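Local coordinates for protein alkaline phosphatase (Antarctic bacterium, PDB 2W5V) that probably hydrolyses phosphate monoesters as an alkaline phosphatase that depends on zinc and magnesium ions, at residues Gln257-Gly262 and Ser300-Gly305; Asn36-Ile41 and Thr294-Thr299; Thr74-Glu79 and Thr97-Ile102; Asn265-Leu270 and Ile328-Ser333. The protein carries 1 engineered substitution. One frame throughout, in Å; residues are numbered along the deposited sequence.

Interaction 2 lies in the central mixed sheet, pairing strands 36-42 and 294-299. The chain leaves strand 294-299 directly into 300-305, the metal-binding half of interaction 1, whose centre is about 19 Å from that of interaction 2. Helix 258-263 of interaction 1 is followed by helix 267-291, whose first turn lies in interaction 4, about 11 Å away between centres. These two contacts touch, and Gly305 O packs on Phe332 CB. Interaction 3 falls between strand 36-42 and helix 258-263 in sequence, and Thr74 packs against Asp301. Interactions 3 and 4, about 27 Å apart between centres, both reach the second subunit. The buried sheet thus leads to the zinc site, with two surface contacts further out.

Interaction 1 of 4, residues Gln257-Gly262 and Ser300-Gly305. With ZN (zinc ion), chain H; ZN (zinc ion), chain G.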
loop_
_atom_site.group_PDB
_atom_site.type_symbol
_atom_site.label_atom_id
_atom_site.label_comp_id
_atom_site.label_asym_id
_atom_site.label_seq_id
_atom_site.Cartn_x
_atom_site.Cartn_y
_atom_site.Cartn_z
ATOM N N GLN B 257 6.509 14.335 12.492
ATOM C CA GLN B 257 7.929 14.387 12.148
ATOM C C GLN B 257 8.431 13.220 11.311
ATOM O O GLN B 257 9.611 13.171 10.949
ATOM C CB GLN B 257 8.792 14.580 13.398
ATOM C CG GLN B 257 8.439 15.848 14.162
ATOM C CD GLN B 257 9.444 16.192 15.235
ATOM O OE1 GLN B 257 10.623 15.850 15.132
ATOM N NE2 GLN B 257 8.984 16.872 16.278
ATOM N N ILE B 258 7.539 12.287 10.988
ATOM C CA ILE B 258 7.895 11.226 10.066
ATOM C C ILE B 258 8.357 11.858 8.750
ATOM O O ILE B 258 9.329 11.418 8.128
ATOM C CB ILE B 258 6.708 10.283 9.815
ATOM C CG1 ILE B 258 6.278 9.619 11.133
ATOM C CG2 ILE B 258 7.082 9.234 8.772
ATOM C CD1 ILE B 258 4.837 9.095 11.133
ATOM N N ASP B 259 7.660 12.909 8.345
ATOM C CA ASP B 259 7.975 13.650 7.124
ATOM C C ASP B 259 9.402 14.219 7.167
ATOM O O ASP B 259 10.137 14.178 6.183
ATOM C CB ASP B 259 6.947 14.779 6.964
ATOM C CG ASP B 259 7.181 15.627 5.723
ATOM O OD1 ASP B 259 7.238 15.075 4.613
ATOM O OD2 ASP B 259 7.291 16.858 5.859
ATOM N N TRP B 260 9.797 14.736 8.324
ATOM C CA TRP B 260 11.100 15.378 8.454
ATOM C C TRP B 260 12.250 14.371 8.357
ATOM O O TRP B 260 13.289 14.664 7.770
ATOM C CB TRP B 260 11.169 16.190 9.751
ATOM C CG TRP B 260 10.000 17.144 9.902
ATOM C CD1 TRP B 260 9.050 17.434 8.959
ATOM C CD2 TRP B 260 9.681 17.948 11.048
ATOM N NE1 TRP B 260 8.152 18.353 9.454
ATOM C CE2 TRP B 260 8.514 18.684 10.732
ATOM C CE3 TRP B 260 10.263 18.113 12.311
ATOM C CZ2 TRP B 260 7.920 19.571 11.634
ATOM C CZ3 TRP B 260 9.673 18.997 13.206
ATOM C CH2 TRP B 260 8.513 19.716 12.861
ATOM N N GLY B 261 12.054 13.185 8.918
ATOM C CA GLY B 261 13.003 12.100 8.742
ATOM C C GLY B 261 13.163 11.755 7.271
ATOM O O GLY B 261 14.278 11.515 6.800
ATOM N N GLY B 262 12.046 11.724 6.543
ATOM C CA GLY B 262 12.064 11.451 5.111
ATOM C C GLY B 262 12.817 12.512 4.315
ATOM O O GLY B 262 13.617 12.196 3.436
ATOM N N SER B 300 -2.105 8.840 5.721
ATOM C CA SER B 300 -1.031 9.824 5.570
ATOM C C SER B 300 -1.448 10.840 4.515
ATOM O O SER B 300 -2.376 10.600 3.744
ATOM C CB SER B 300 0.268 9.150 5.114
ATOM O OG SER B 300 0.526 7.968 5.863
ATOM N N ASP B 301 -0.741 11.960 4.451
ATOM C CA ASP B 301 -1.064 12.977 3.459
ATOM C C ASP B 301 -0.353 12.718 2.131
ATOM O O ASP B 301 -0.849 13.108 1.083
ATOM C CB ASP B 301 -0.798 14.400 4.005
ATOM C CG ASP B 301 0.641 14.606 4.480
ATOM O OD1 ASP B 301 1.343 13.600 4.730
ATOM O OD2 ASP B 301 1.065 15.787 4.602
ATOM N N HIS B 302 0.791 12.030 2.193
ATOM C CA HIS B 302 1.625 11.702 1.034
ATOM C C HIS B 302 2.837 10.917 1.551
ATOM O O HIS B 302 2.981 10.726 2.761
ATOM C CB HIS B 302 2.123 12.980 0.370
ATOM C CG HIS B 302 2.865 13.867 1.319
ATOM N ND1 HIS B 302 4.181 13.648 1.659
ATOM C CD2 HIS B 302 2.449 14.920 2.056
ATOM C CE1 HIS B 302 4.557 14.555 2.547
ATOM N NE2 HIS B 302 3.524 15.339 2.801
ATOM N N GLU B 303 3.705 10.469 0.642
ATOM C CA GLU B 303 4.939 9.775 1.017
ATOM C C GLU B 303 6.082 10.772 0.905
ATOM O O GLU B 303 5.976 11.746 0.148
ATOM C CB GLU B 303 5.205 8.602 0.054
ATOM C CG GLU B 303 6.350 7.674 0.471
ATOM C CD GLU B 303 7.753 8.072 -0.043
ATOM O OE1 GLU B 303 7.893 9.001 -0.881
ATOM O OE2 GLU B 303 8.731 7.431 0.411
ATOM N N THR B 304 7.181 10.553 1.624
ATOM C CA THR B 304 8.347 11.409 1.374
ATOM C C THR B 304 9.673 10.672 1.406
ATOM O O THR B 304 9.888 9.793 2.237
ATOM C CB THR B 304 8.425 12.653 2.289
ATOM O OG1 THR B 304 9.353 12.433 3.352
ATOM C CG2 THR B 304 7.088 13.011 2.835
ATOM N N GLY B 305 10.544 11.026 0.466
ATOM C CA GLY B 305 11.901 10.507 0.444
ATOM C C GLY B 305 12.132 9.271 -0.412
ATOM O O GLY B 305 13.275 8.915 -0.687
HETATM ZN ZN ZN H . 3.042 16.185 4.644
HETATM ZN ZN ZN G . 7.317 17.463 3.663
HETATM O O HOH W 1 8.864 9.932 5.649
HETATM O O HOH W 2 7.494 19.955 4.296
#
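Asp259 brings its OD1 to the edge of the His302 ring, in the ring plane, 3.4 Å from CE1. This is the two-zinc active site of the alkaline phosphatase fold, and each segment serves one ion. Both oxygens of Asp259 grip the first zinc, OD2 at 2.3 Å from the ion and OD1 more loosely. A water, His263 and His337 also bind it. The second zinc is held by Asp301 OD2 and by His302 NE2, the latter at 2.1 Å from the ion, and Asp43 is a further ligand. Ser84, phosphorylated in this entry, belongs to both sites. The two zinc ions are 4.6 Å apart.

His302 turns its CG between the backbone N and the carbonyl carbon (chi1 56°), which swings the ring toward the metal. Its ND1 then donates to Glu303 O at 3.0 Å. That acceptor lies close to the ring plane but is approached from above its own carbonyl plane. Bond and metal together fix the ring's rotation. Asp301 OD1 sits over one face of the same ring, near its rim.

Away from the metals, helix 258-263 closely meets Thr304 of the short strand 303-304, and the Gly305 that follows it, at Gly262. Gly262 CA is 3.4 Å from Thr304 OG1, and a side chain on Gly262 would collide with that hydroxyl. Gly305 has backbone angles that call for glycine, and a CB there would run into Gly262 O. One water joins the segments: it donates to Ile258 O at 2.9 Å and accepts a weak bond from Thr304 OG1 at 3.4 Å.

Interaction 2 of 4, residues Asn36-Ile41 and Thr294-Thr299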
loop_
_atom_site.group_PDB
_atom_site.type_symbol
_atom_site.label_atom_id
_atom_site.label_comp_id
_atom_site.label_asym_id
_atom_site.label_seq_id
_atom_site.Cartn_x
_atom_site.Cartn_y
_atom_site.Cartn_z
ATOM N N ASN B 36 -18.146 8.854 17.863
ATOM C CA ASN B 36 -16.870 9.560 17.899
ATOM C C ASN B 36 -15.990 9.204 16.709
ATOM O O ASN B 36 -16.109 8.121 16.138
ATOM C CB ASN B 36 -16.110 9.193 19.174
ATOM C CG ASN B 36 -16.966 9.297 20.417
ATOM O OD1 ASN B 36 -17.510 10.354 20.717
ATOM N ND2 ASN B 36 -17.072 8.199 21.160
ATOM N N VAL B 37 -15.081 10.107 16.362
ATOM C CA VAL B 37 -14.127 9.861 15.292
ATOM C C VAL B 37 -12.731 10.304 15.735
ATOM O O VAL B 37 -12.556 11.400 16.269
ATOM C CB VAL B 37 -14.496 10.640 14.027
ATOM C CG1 VAL B 37 -13.456 10.392 12.942
ATOM C CG2 VAL B 37 -15.875 10.242 13.540
ATOM N N ILE B 38 -11.749 9.432 15.546
ATOM C CA ILE B 38 -10.355 9.792 15.755
ATOM C C ILE B 38 -9.625 9.621 14.429
ATOM O O ILE B 38 -9.612 8.534 13.858
ATOM C CB ILE B 38 -9.698 8.904 16.816
ATOM C CG1 ILE B 38 -10.440 9.034 18.156
ATOM C CG2 ILE B 38 -8.226 9.267 16.957
ATOM C CD1 ILE B 38 -10.078 7.953 19.164
ATOM N N LEU B 39 -9.049 10.705 13.922
ATOM C CA LEU B 39 -8.314 10.665 12.667
ATOM C C LEU B 39 -6.821 10.850 12.936
ATOM O O LEU B 39 -6.394 11.905 13.395
ATOM C CB LEU B 39 -8.829 11.761 11.735
ATOM C CG LEU B 39 -8.014 11.945 10.463
ATOM C CD1 LEU B 39 -8.010 10.658 9.634
ATOM C CD2 LEU B 39 -8.567 13.109 9.667
ATOM N N LEU B 40 -6.031 9.812 12.690
ATOM C CA LEU B 40 -4.595 9.886 12.952
ATOM C C LEU B 40 -3.872 9.996 11.625
ATOM O O LEU B 40 -4.103 9.207 10.708
ATOM C CB LEU B 40 -4.113 8.647 13.708
ATOM C CG LEU B 40 -4.873 8.340 14.998
ATOM C CD1 LEU B 40 -4.521 6.979 15.527
ATOM C CD2 LEU B 40 -4.576 9.394 16.027
ATOM N N ILE B 41 -3.010 10.991 11.523
ATOM C CA ILE B 41 -2.319 11.278 10.284
ATOM C C ILE B 41 -0.823 11.148 10.511
ATOM O O ILE B 41 -0.246 11.837 11.356
ATOM C CB ILE B 41 -2.623 12.706 9.800
ATOM C CG1 ILE B 41 -4.119 12.872 9.521
ATOM C CG2 ILE B 41 -1.796 13.045 8.567
ATOM C CD1 ILE B 41 -4.507 14.294 9.122
ATOM N N THR B 294 -16.703 4.237 18.543
ATOM C CA THR B 294 -15.675 5.133 18.017
ATOM C C THR B 294 -15.044 4.603 16.735
ATOM O O THR B 294 -14.612 3.445 16.664
ATOM C CB THR B 294 -14.558 5.358 19.060
ATOM O OG1 THR B 294 -15.121 5.931 20.247
ATOM C CG2 THR B 294 -13.473 6.283 18.515
ATOM N N LEU B 295 -14.989 5.466 15.729
ATOM C CA LEU B 295 -14.336 5.144 14.467
ATOM C C LEU B 295 -12.916 5.692 14.478
ATOM O O LEU B 295 -12.699 6.875 14.727
ATOM C CB LEU B 295 -15.119 5.754 13.305
ATOM C CG LEU B 295 -14.409 5.795 11.952
ATOM C CD1 LEU B 295 -14.318 4.390 11.342
ATOM C CD2 LEU B 295 -15.110 6.762 11.003
ATOM N N VAL B 296 -11.949 4.828 14.220
ATOM C CA VAL B 296 -10.560 5.250 14.139
ATOM C C VAL B 296 -10.086 5.129 12.702
ATOM O O VAL B 296 -10.164 4.056 12.105
ATOM C CB VAL B 296 -9.658 4.381 15.021
ATOM C CG1 VAL B 296 -8.215 4.827 14.886
ATOM C CG2 VAL B 296 -10.114 4.429 16.482
ATOM N N ILE B 297 -9.599 6.238 12.155
ATOM C CA ILE B 297 -9.076 6.274 10.798
ATOM C C ILE B 297 -7.606 6.653 10.843
ATOM O O ILE B 297 -7.229 7.619 11.505
ATOM C CB ILE B 297 -9.802 7.324 9.938
ATOM C CG1 ILE B 297 -11.306 7.037 9.896
ATOM C CG2 ILE B 297 -9.210 7.354 8.530
ATOM C CD1 ILE B 297 -12.136 8.276 9.606
ATOM N N VAL B 298 -6.781 5.883 10.146
ATOM C CA VAL B 298 -5.345 6.152 10.072
ATOM C C VAL B 298 -4.934 6.291 8.614
ATOM O O VAL B 298 -5.210 5.405 7.793
ATOM C CB VAL B 298 -4.509 5.007 10.681
ATOM C CG1 VAL B 298 -3.025 5.285 10.480
ATOM C CG2 VAL B 298 -4.824 4.820 12.175
ATOM N N THR B 299 -4.271 7.390 8.280
ATOM C CA THR B 299 -3.778 7.550 6.916
ATOM C C THR B 299 -2.609 8.522 6.906
ATOM O O THR B 299 -2.186 8.983 7.963
ATOM C CB THR B 299 -4.891 8.023 5.950
ATOM O OG1 THR B 299 -4.460 7.842 4.594
ATOM C CG2 THR B 299 -5.232 9.491 6.174
#
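Thr294 holds OG1 beside its own backbone N (chi1 -59°), and Asn36 sets CG in the same way (chi1 -49°). Both side chains leave the same face of the sheet, and the amide reaches the hydroxyl. Asn36 ND2 donates to Thr294 OG1 at 3.1 Å, with the oxygen close to the amide plane. Thr294 OG1 is also bonded to Asp291 OD2, while Asn36 OD1 accepts from Phe249 N. A valine in place of Thr294 lacks the hydroxyl and would probably leave Asn36 ND2 and Asp291 OD2 without this mate.

The strands run parallel, 14° apart, in the central sheet. Strand 36-42 lies between 294-299 and 249-255. The chain passes from 249-255 to 294-299 by a beta-alpha-beta crossover through helix 267-291, which packs on the face bearing Thr294, Val296 and Val298. Five backbone bonds join the pair. Leu295 N donates to Asn36 O at 2.9 Å, and Ile38 N to Leu295 O at 2.8 Å. The ladder continues through Ile297 N to Ile38 O and Leu40 N to Ile297 O, and ends at Thr299 N to Leu40 O.

Methyl groups meet on both faces. Leu39 CD1 rests 3.7 Å from Ile297 CG2, and Ile297 CD1 reaches Val37 CG1 at 4.2 Å. On the helix-packed face, Ile38 CD1 lies 3.8 Å from Thr294 CG2, and Leu40 CD1 is 4.0 Å from Val298 CG2. The five backbone bonds, with those of Val37 and Leu39 to strand 249-255, pair many of the buried polar groups, and the side chains between the ends add almost purely apolar packing.

Interaction 3 of 4, residues Thr74-Glu79 and Thr97-Ile102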
loop_
_atom_site.group_PDB
_atom_site.type_symbol
_atom_site.label_atom_id
_atom_site.label_comp_id
_atom_site.label_asym_id
_atom_site.label_seq_id
_atom_site.Cartn_x
_atom_site.Cartn_y
_atom_site.Cartn_z
ATOM N N THR B 74 -3.341 11.257 -3.890
ATOM C CA THR B 74 -3.066 12.452 -3.088
ATOM C C THR B 74 -2.784 13.749 -3.849
ATOM O O THR B 74 -2.492 14.771 -3.219
ATOM C CB THR B 74 -1.865 12.214 -2.163
ATOM O OG1 THR B 74 -0.710 11.930 -2.970
ATOM C CG2 THR B 74 -2.136 11.038 -1.210
ATOM N N SER B 75 -2.847 13.726 -5.177
ATOM C CA SER B 75 -2.514 14.933 -5.953
ATOM C C SER B 75 -3.411 16.117 -5.587
ATOM O O SER B 75 -4.578 15.937 -5.235
ATOM C CB SER B 75 -2.580 14.667 -7.464
ATOM O OG SER B 75 -1.629 13.690 -7.865
ATOM N N SER B 76 -2.859 17.326 -5.669
ATOM C CA SER B 76 -3.602 18.547 -5.357
ATOM C C SER B 76 -4.368 19.015 -6.589
ATOM O O SER B 76 -4.401 18.322 -7.609
ATOM C CB SER B 76 -2.646 19.644 -4.887
ATOM O OG SER B 76 -1.984 20.232 -5.997
ATOM N N SER B 77 -4.984 20.190 -6.511
ATOM C CA SER B 77 -5.725 20.693 -7.666
ATOM C C SER B 77 -4.784 21.227 -8.746
ATOM O O SER B 77 -5.186 21.386 -9.889
ATOM C CB SER B 77 -6.716 21.784 -7.247
ATOM O OG SER B 77 -6.011 22.909 -6.759
ATOM N N ARG B 78 -3.532 21.510 -8.396
ATOM C CA ARG B 78 -2.608 22.087 -9.377
ATOM C C ARG B 78 -1.318 21.285 -9.582
ATOM O O ARG B 78 -0.574 21.539 -10.528
ATOM C CB ARG B 78 -2.245 23.519 -8.997
ATOM C CG ARG B 78 -3.440 24.447 -8.908
ATOM C CD ARG B 78 -2.997 25.866 -8.566
ATOM N NE ARG B 78 -4.151 26.765 -8.489
ATOM C CZ ARG B 78 -4.107 28.010 -8.022
ATOM N NH1 ARG B 78 -2.963 28.519 -7.582
ATOM N NH2 ARG B 78 -5.210 28.744 -7.993
ATOM N N GLU B 79 -1.050 20.330 -8.696
ATOM C CA GLU B 79 0.240 19.650 -8.697
ATOM C C GLU B 79 0.097 18.135 -8.549
ATOM O O GLU B 79 -0.661 17.665 -7.702
ATOM C CB GLU B 79 1.105 20.194 -7.555
ATOM C CG GLU B 79 1.541 21.663 -7.719
ATOM C CD GLU B 79 0.734 22.658 -6.878
ATOM O OE1 GLU B 79 -0.271 22.259 -6.233
ATOM O OE2 GLU B 79 1.112 23.856 -6.858
ATOM N N THR B 97 -7.264 21.300 -3.505
ATOM C CA THR B 97 -6.848 22.698 -3.524
ATOM C C THR B 97 -5.361 22.785 -3.847
ATOM O O THR B 97 -4.713 21.750 -4.041
ATOM C CB THR B 97 -7.201 23.405 -2.194
ATOM O OG1 THR B 97 -6.949 24.811 -2.314
ATOM C CG2 THR B 97 -6.403 22.826 -1.021
ATOM N N TYR B 98 -4.828 24.006 -3.926
ATOM C CA TYR B 98 -3.459 24.233 -4.388
ATOM C C TYR B 98 -2.434 23.992 -3.276
ATOM O O TYR B 98 -2.730 24.232 -2.110
ATOM C CB TYR B 98 -3.311 25.646 -4.991
ATOM C CG TYR B 98 -3.613 26.814 -4.040
ATOM C CD1 TYR B 98 -2.636 27.303 -3.181
ATOM C CD2 TYR B 98 -4.862 27.429 -4.024
ATOM C CE1 TYR B 98 -2.890 28.351 -2.321
ATOM C CE2 TYR B 98 -5.127 28.492 -3.162
ATOM C CZ TYR B 98 -4.133 28.949 -2.314
ATOM O OH TYR B 98 -4.367 30.004 -1.449
ATOM N N ASN B 99 -1.245 23.495 -3.623
ATOM C CA ASN B 99 -0.198 23.341 -2.606
ATOM C C ASN B 99 0.001 24.653 -1.858
ATOM O O ASN B 99 0.101 25.714 -2.481
ATOM C CB ASN B 99 1.139 22.874 -3.204
ATOM C CG ASN B 99 1.120 21.395 -3.605
ATOM O OD1 ASN B 99 0.123 20.696 -3.400
ATOM N ND2 ASN B 99 2.234 20.916 -4.169
ATOM N N ALA B 100 0.053 24.552 -0.531
ATOM C CA ALA B 100 0.221 25.680 0.390
ATOM C C ALA B 100 -1.100 26.223 0.943
ATOM O O ALA B 100 -1.104 26.980 1.909
ATOM C CB ALA B 100 1.059 26.808 -0.232
ATOM N N ALA B 101 -2.222 25.840 0.343
ATOM C CA ALA B 101 -3.520 26.311 0.836
ATOM C C ALA B 101 -3.829 25.741 2.215
ATOM O O ALA B 101 -3.559 24.572 2.477
ATOM C CB ALA B 101 -4.635 25.945 -0.146
ATOM N N ILE B 102 -4.413 26.559 3.088
ATOM C CA ILE B 102 -4.843 26.091 4.402
ATOM C C ILE B 102 -6.333 26.343 4.571
ATOM O O ILE B 102 -6.747 27.480 4.825
ATOM C CB ILE B 102 -4.084 26.807 5.543
ATOM C CG1 ILE B 102 -2.580 26.552 5.426
ATOM C CG2 ILE B 102 -4.601 26.346 6.913
ATOM C CD1 ILE B 102 -2.161 25.121 5.759
HETATM O O HOH W 3 0.411 25.946 -5.373
#
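The Arg78 guanidinium turns one face to Tyr98, with CB and CD2 above it and the two planes 22° apart. Arg78 CD comes within 3.6 Å of Tyr98 CB. The contact joins the loop after strand 68-73 to the loop after helix 86-93, at the surface beside the second subunit. The extended arginine runs alongside the tyrosine, and its NE forms a salt bridge with Asp106. One face of the tyrosine ring carries Ala101 CB over its centre. Tyr98 and Ala101 are the ends of a type II beta turn, and Tyr98 OH bonds to Leu146 O.

A second flat pair is the Glu79 carboxylate stacked on the Asn99 amide, 15° apart. The amide is held by Ser86, Asp83 and Val81. Glu79 OE1 accepts two bonds: from Ser76 OG at 2.7 Å on its anti lone pair, and from Asn99 N at 3.0 Å on the syn side, 24° out of plane. Ser76 OG in turn accepts from Arg78 N and Glu79 N, an ST turn and ST motif. Ser77 N donates to Thr97 O at 2.9 Å. Tyr325 of the second subunit packs on Glu79 and Asn99. A water donates to Glu79 OE2 at 2.7 Å and to Asn99 O at 2.9 Å.

Interaction 4 of 4, residues Asn265-Leu270 and Ile328-Ser333; sequences NNASYL and IGPTFS. With MG (magnesium ion), chain J.
Phe332 lies flat against Asn265. The ring and the amide are stacked with their planes 6° apart, and the two side chains slide past each other in opposite directions. Asn265 CA stands over the ring centre, 3.5 Å from the Phe332 centroid and 7° off the normal, a CH-pi contact. The backbone of Asn265 continues over the same ring, its C atom 3.3 Å from Phe332 CE2. Other neighbours come in at the rim. Leu270 CD1 meets Phe332 CE1 at 4.0 Å near the ring plane, and Ala267 N approaches CZ from the edge. Beside the ring, Ala267 CB rests on Pro330 CB at 3.9 Å.

The segment under the ring is a junction of two helices. Asn265 has positive phi and ends helix 258-263 in a Schellman motif, and Asn266 is the N-cap of helix 267-291. With CG anti to the backbone N (chi1 -176°), Asn266 OD1 accepts from Tyr269 N at 3.1 Å, the donor standing above the carbonyl plane. The same OD1 binds a magnesium ion at 2.5 Å. Ser268 OG is the other protein ligand, also 2.5 Å from the ion, and four waters complete the six-fold shell. One of these waters also accepts from Asn266 ND2, and another from Ser268 N.

A serine in place of Phe332 would probably leave Asn265 CA and Leu270 CD1 without the ring they pack on, opening a gap beside the helix junction. Across the dimer interface, Ser333 OG is hydrogen-bonded to Thr331 OG1 of the second subunit, and Thr331 OG1 to Ser333 OG of that subunit.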
loop_
_atom_site.group_PDB
_atom_site.type_symbol
_atom_site.label_atom_id
_atom_site.label_comp_id
_atom_site.label_asym_id
_atom_site.label_seq_id
_atom_site.Cartn_x
_atom_site.Cartn_y
_atom_site.Cartn_z
ATOM N N ASN B 265 16.427 12.260 4.654
ATOM C CA ASN B 265 16.923 10.924 4.311
ATOM C C ASN B 265 17.622 10.300 5.518
ATOM O O ASN B 265 18.731 9.756 5.415
ATOM C CB ASN B 265 17.855 10.970 3.096
ATOM C CG ASN B 265 17.124 11.281 1.790
ATOM O OD1 ASN B 265 15.917 11.565 1.764
ATOM N ND2 ASN B 265 17.859 11.223 0.693
ATOM N N ASN B 266 16.961 10.403 6.669
ATOM C CA ASN B 266 17.498 9.932 7.941
ATOM C C ASN B 266 16.685 8.745 8.466
ATOM O O ASN B 266 15.656 8.932 9.108
ATOM C CB ASN B 266 17.473 11.080 8.963
ATOM C CG ASN B 266 18.106 10.702 10.295
ATOM O OD1 ASN B 266 18.182 9.523 10.656
ATOM N ND2 ASN B 266 18.556 11.705 11.038
ATOM N N ALA B 267 17.147 7.528 8.203
ATOM C CA ALA B 267 16.377 6.335 8.549
ATOM C C ALA B 267 16.012 6.220 10.030
ATOM O O ALA B 267 14.856 5.944 10.366
ATOM C CB ALA B 267 17.093 5.057 8.070
ATOM N N SER B 268 16.977 6.406 10.923
ATOM C CA SER B 268 16.663 6.202 12.333
ATOM C C SER B 268 15.652 7.237 12.827
ATOM O O SER B 268 14.799 6.929 13.654
ATOM C CB SER B 268 17.916 6.197 13.213
ATOM O OG SER B 268 18.512 7.475 13.284
ATOM N N TYR B 269 15.756 8.455 12.313
ATOM C CA TYR B 269 14.808 9.516 12.646
ATOM C C TYR B 269 13.415 9.097 12.179
ATOM O O TYR B 269 12.455 9.079 12.962
ATOM C CB TYR B 269 15.256 10.808 11.958
ATOM C CG TYR B 269 14.468 12.068 12.272
ATOM C CD1 TYR B 269 13.570 12.127 13.335
ATOM C CD2 TYR B 269 14.662 13.219 11.513
ATOM C CE1 TYR B 269 12.866 13.303 13.614
ATOM C CE2 TYR B 269 13.966 14.392 11.786
ATOM C CZ TYR B 269 13.073 14.426 12.836
ATOM O OH TYR B 269 12.389 15.595 13.096
ATOM N N LEU B 270 13.315 8.740 10.900
ATOM C CA LEU B 270 12.052 8.308 10.311
ATOM C C LEU B 270 11.462 7.142 11.097
ATOM O O LEU B 270 10.291 7.164 11.487
ATOM C CB LEU B 270 12.272 7.893 8.856
ATOM C CG LEU B 270 11.046 7.605 7.994
ATOM C CD1 LEU B 270 11.405 7.804 6.525
ATOM C CD2 LEU B 270 10.508 6.189 8.247
ATOM N N ILE B 328 17.963 -5.832 6.073
ATOM C CA ILE B 328 17.499 -4.618 5.416
ATOM C C ILE B 328 18.422 -3.429 5.670
ATOM O O ILE B 328 18.845 -3.191 6.803
ATOM C CB ILE B 328 16.085 -4.251 5.904
ATOM C CG1 ILE B 328 15.067 -5.272 5.400
ATOM C CG2 ILE B 328 15.711 -2.849 5.447
ATOM C CD1 ILE B 328 13.719 -5.200 6.118
ATOM N N GLY B 329 18.731 -2.688 4.607
ATOM C CA GLY B 329 19.413 -1.409 4.718
ATOM C C GLY B 329 18.591 -0.328 4.027
ATOM O O GLY B 329 18.606 -0.225 2.800
ATOM N N PRO B 330 17.850 0.476 4.808
ATOM C CA PRO B 330 16.961 1.492 4.225
ATOM C C PRO B 330 17.690 2.444 3.276
ATOM O O PRO B 330 18.807 2.862 3.569
ATOM C CB PRO B 330 16.441 2.249 5.451
ATOM C CG PRO B 330 16.532 1.261 6.562
ATOM C CD PRO B 330 17.771 0.450 6.278
ATOM N N THR B 331 17.067 2.748 2.142
ATOM C CA THR B 331 17.602 3.702 1.174
ATOM C C THR B 331 16.539 4.752 0.840
ATOM O O THR B 331 15.359 4.585 1.163
ATOM C CB THR B 331 18.044 3.008 -0.140
ATOM O OG1 THR B 331 16.944 2.278 -0.697
ATOM C CG2 THR B 331 19.198 2.047 0.116
ATOM N N PHE B 332 16.968 5.832 0.191
ATOM C CA PHE B 332 16.076 6.917 -0.205
ATOM C C PHE B 332 16.429 7.310 -1.629
ATOM O O PHE B 332 17.544 7.063 -2.080
ATOM C CB PHE B 332 16.311 8.147 0.677
ATOM C CG PHE B 332 15.960 7.959 2.124
ATOM C CD1 PHE B 332 14.696 8.278 2.588
ATOM C CD2 PHE B 332 16.910 7.516 3.031
ATOM C CE1 PHE B 332 14.376 8.131 3.920
ATOM C CE2 PHE B 332 16.594 7.362 4.366
ATOM C CZ PHE B 332 15.325 7.681 4.812
ATOM N N SER B 333 15.508 7.962 -2.327
ATOM C CA SER B 333 15.785 8.389 -3.693
ATOM C C SER B 333 15.455 9.854 -3.957
ATOM O O SER B 333 15.719 10.356 -5.043
ATOM C CB SER B 333 15.026 7.511 -4.693
ATOM O OG SER B 333 13.634 7.755 -4.625
HETATM MG MG MG J . 20.147 8.691 11.870
HETATM O O HOH W 4 19.785 10.409 13.560
HETATM O O HOH W 5 19.870 6.735 10.338
HETATM O O HOH W 6 21.972 7.284 13.063
HETATM O O HOH W 7 21.630 10.249 10.525
#